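Local coordinates for myosin-2 (Saccharomyces cerevisiae, PDB 6IXO), which carries organelles and other cargo along polarized actin cables, gripping receptor proteins on the cargo with its globular tail, the part present here, at residues 223-228 against 378-383. Sequence-based numbering, arbitrary orientation.
Sequences NEVFHA and TDPFSL
Val225 sets its CG2 methyl squarely over the ring of Phe381, 3.6 Å from the ring centroid and 9° off the normal, a CH-pi contact for which the broad flat ring offers a face. With chi1 at 170°, CG1 is anti to the backbone N and CG2 anti to the carbonyl carbon, which turns CG2 onto the ring centre. A beta-branched residue suits this place because the other methyl, CG1, can meet the CE2-CZ rim, 3.8 Å from Phe381 CE2.

Beside this pair, apolar packing joins Ala228 CB to Pro380 CB at 3.6 Å, the small methyl letting the pyrrolidine ring come close to the helix.

No hydrogen bond crosses between the segments; those within 378-383 shape it. The short Asp379 side chain folds back so that OD1, approached from above its carboxylate plane, accepts a bent bond (137° at the hydrogen) from Phe381 N at 3.0 Å. Asp379 O accepts from both Ser382 N and Ser382 OG, and Asp379 OD2 hydrogen-bonds Ser155 OG of helix 134-180.

Cutting Phe381 back to an alanine is likely to leave Val225 CG2 without the ring face it covers and to open a gap beside Leu105 and Arg109 of helix 97-124.

An Asx turn thus leads into the short 3-10 segment 380-383, through which the connection between helices 336-350 and 403-415 packs against helix 223-247 in the helix-rich, strandless cargo-binding tail of this class V myosin.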
loop_
_atom_site.group_PDB
_atom_site.type_symbol
_atom_site.label_atom_id
_atom_site.label_comp_id
_atom_site.label_asym_id
_atom_site.label_seq_id
_atom_site.Cartn_x
_atom_site.Cartn_y
_atom_site.Cartn_z
ATOM N N ASN A 223 8.635 5.405 6.722
ATOM C CA ASN A 223 8.724 3.969 7.010
ATOM C C ASN A 223 7.465 3.368 7.648
ATOM O O ASN A 223 7.172 2.183 7.448
ATOM C CB ASN A 223 9.937 3.675 7.911
ATOM C CG ASN A 223 11.238 3.528 7.122
ATOM O OD1 ASN A 223 11.228 3.381 5.893
ATOM N ND2 ASN A 223 12.372 3.561 7.832
ATOM N N GLU A 224 6.725 4.154 8.424
ATOM C CA GLU A 224 5.456 3.660 8.990
ATOM C C GLU A 224 4.486 3.202 7.913
ATOM O O GLU A 224 3.693 2.289 8.110
ATOM C CB GLU A 224 4.771 4.756 9.813
ATOM C CG GLU A 224 5.500 5.103 11.074
ATOM C CD GLU A 224 6.539 6.222 10.905
ATOM O OE1 GLU A 224 6.878 6.626 9.762
ATOM O OE2 GLU A 224 7.017 6.698 11.948
ATOM N N VAL A 225 4.533 3.863 6.773
ATOM C CA VAL A 225 3.600 3.549 5.717
ATOM C C VAL A 225 3.994 2.225 5.058
ATOM O O VAL A 225 3.148 1.365 4.733
ATOM C CB VAL A 225 3.578 4.672 4.674
ATOM C CG1 VAL A 225 2.799 4.228 3.447
ATOM C CG2 VAL A 225 2.976 5.984 5.284
ATOM N N PHE A 226 5.289 2.069 4.847
ATOM C CA PHE A 226 5.815 0.796 4.355
ATOM C C PHE A 226 5.395 -0.360 5.281
ATOM O O PHE A 226 4.916 -1.433 4.830
ATOM C CB PHE A 226 7.343 0.874 4.240
ATOM C CG PHE A 226 7.983 -0.506 3.963
ATOM C CD1 PHE A 226 7.865 -1.076 2.719
ATOM C CD2 PHE A 226 8.683 -1.150 4.935
ATOM C CE1 PHE A 226 8.441 -2.359 2.420
ATOM C CE2 PHE A 226 9.280 -2.432 4.682
ATOM C CZ PHE A 226 9.151 -3.031 3.413
ATOM N N HIS A 227 5.588 -0.159 6.588
ATOM C CA HIS A 227 5.205 -1.180 7.566
ATOM C C HIS A 227 3.730 -1.545 7.433
ATOM O O HIS A 227 3.365 -2.715 7.459
ATOM C CB HIS A 227 5.492 -0.725 9.009
ATOM C CG HIS A 227 5.230 -1.796 10.023
ATOM N ND1 HIS A 227 4.015 -1.935 10.666
ATOM C CD2 HIS A 227 6.002 -2.821 10.458
ATOM C CE1 HIS A 227 4.059 -2.991 11.463
ATOM N NE2 HIS A 227 5.253 -3.545 11.354
ATOM N N ALA A 228 2.872 -0.546 7.299
ATOM C CA ALA A 228 1.414 -0.818 7.253
ATOM C C ALA A 228 1.060 -1.590 6.003
ATOM O O ALA A 228 0.310 -2.565 6.043
ATOM C CB ALA A 228 0.603 0.561 7.307
ATOM N N THR A 378 -7.227 1.888 7.687
ATOM C CA THR A 378 -6.724 3.149 8.200
ATOM C C THR A 378 -5.608 3.681 7.285
ATOM O O THR A 378 -4.715 2.946 6.904
ATOM C CB THR A 378 -6.213 2.989 9.647
ATOM O OG1 THR A 378 -7.289 2.521 10.467
ATOM C CG2 THR A 378 -5.716 4.382 10.237
ATOM N N ASP A 379 -5.637 4.979 6.966
ATOM C CA ASP A 379 -4.595 5.529 6.127
ATOM C C ASP A 379 -3.367 5.743 7.031
ATOM O O ASP A 379 -3.408 6.622 7.913
ATOM C CB ASP A 379 -5.083 6.875 5.497
ATOM C CG ASP A 379 -3.980 7.621 4.741
ATOM O OD1 ASP A 379 -2.842 7.089 4.545
ATOM O OD2 ASP A 379 -4.285 8.748 4.293
ATOM N N PRO A 380 -2.260 5.038 6.778
ATOM C CA PRO A 380 -1.162 5.131 7.768
ATOM C C PRO A 380 -0.525 6.539 7.728
ATOM O O PRO A 380 0.075 6.942 8.704
ATOM C CB PRO A 380 -0.168 4.063 7.316
ATOM C CG PRO A 380 -0.414 3.943 5.816
ATOM C CD PRO A 380 -1.913 4.140 5.653
ATOM N N PHE A 381 -0.664 7.242 6.608
ATOM C CA PHE A 381 -0.224 8.676 6.550
ATOM C C PHE A 381 -0.921 9.535 7.586
ATOM O O PHE A 381 -0.367 10.540 8.075
ATOM C CB PHE A 381 -0.506 9.272 5.171
ATOM C CG PHE A 381 0.449 8.802 4.116
ATOM C CD1 PHE A 381 1.747 9.301 4.066
ATOM C CD2 PHE A 381 0.073 7.829 3.197
ATOM C CE1 PHE A 381 2.651 8.875 3.089
ATOM C CE2 PHE A 381 0.980 7.377 2.227
ATOM C CZ PHE A 381 2.264 7.909 2.166
ATOM N N SER A 382 -2.176 9.197 7.884
ATOM C CA SER A 382 -2.994 10.071 8.725
ATOM C C SER A 382 -2.518 9.984 10.190
ATOM O O SER A 382 -2.947 10.782 11.049
ATOM C CB SER A 382 -4.477 9.698 8.622
ATOM O OG SER A 382 -4.737 8.522 9.391
ATOM N N LEU A 383 -1.642 9.014 10.465
ATOM C CA LEU A 383 -1.202 8.748 11.826
ATOM C C LEU A 383 0.126 9.427 12.137
ATOM O O LEU A 383 0.613 9.355 13.258
ATOM C CB LEU A 383 -1.048 7.236 12.077
ATOM C CG LEU A 383 -2.295 6.400 11.811
ATOM C CD1 LEU A 383 -1.929 4.918 12.070
ATOM C CD2 LEU A 383 -3.449 6.823 12.671
#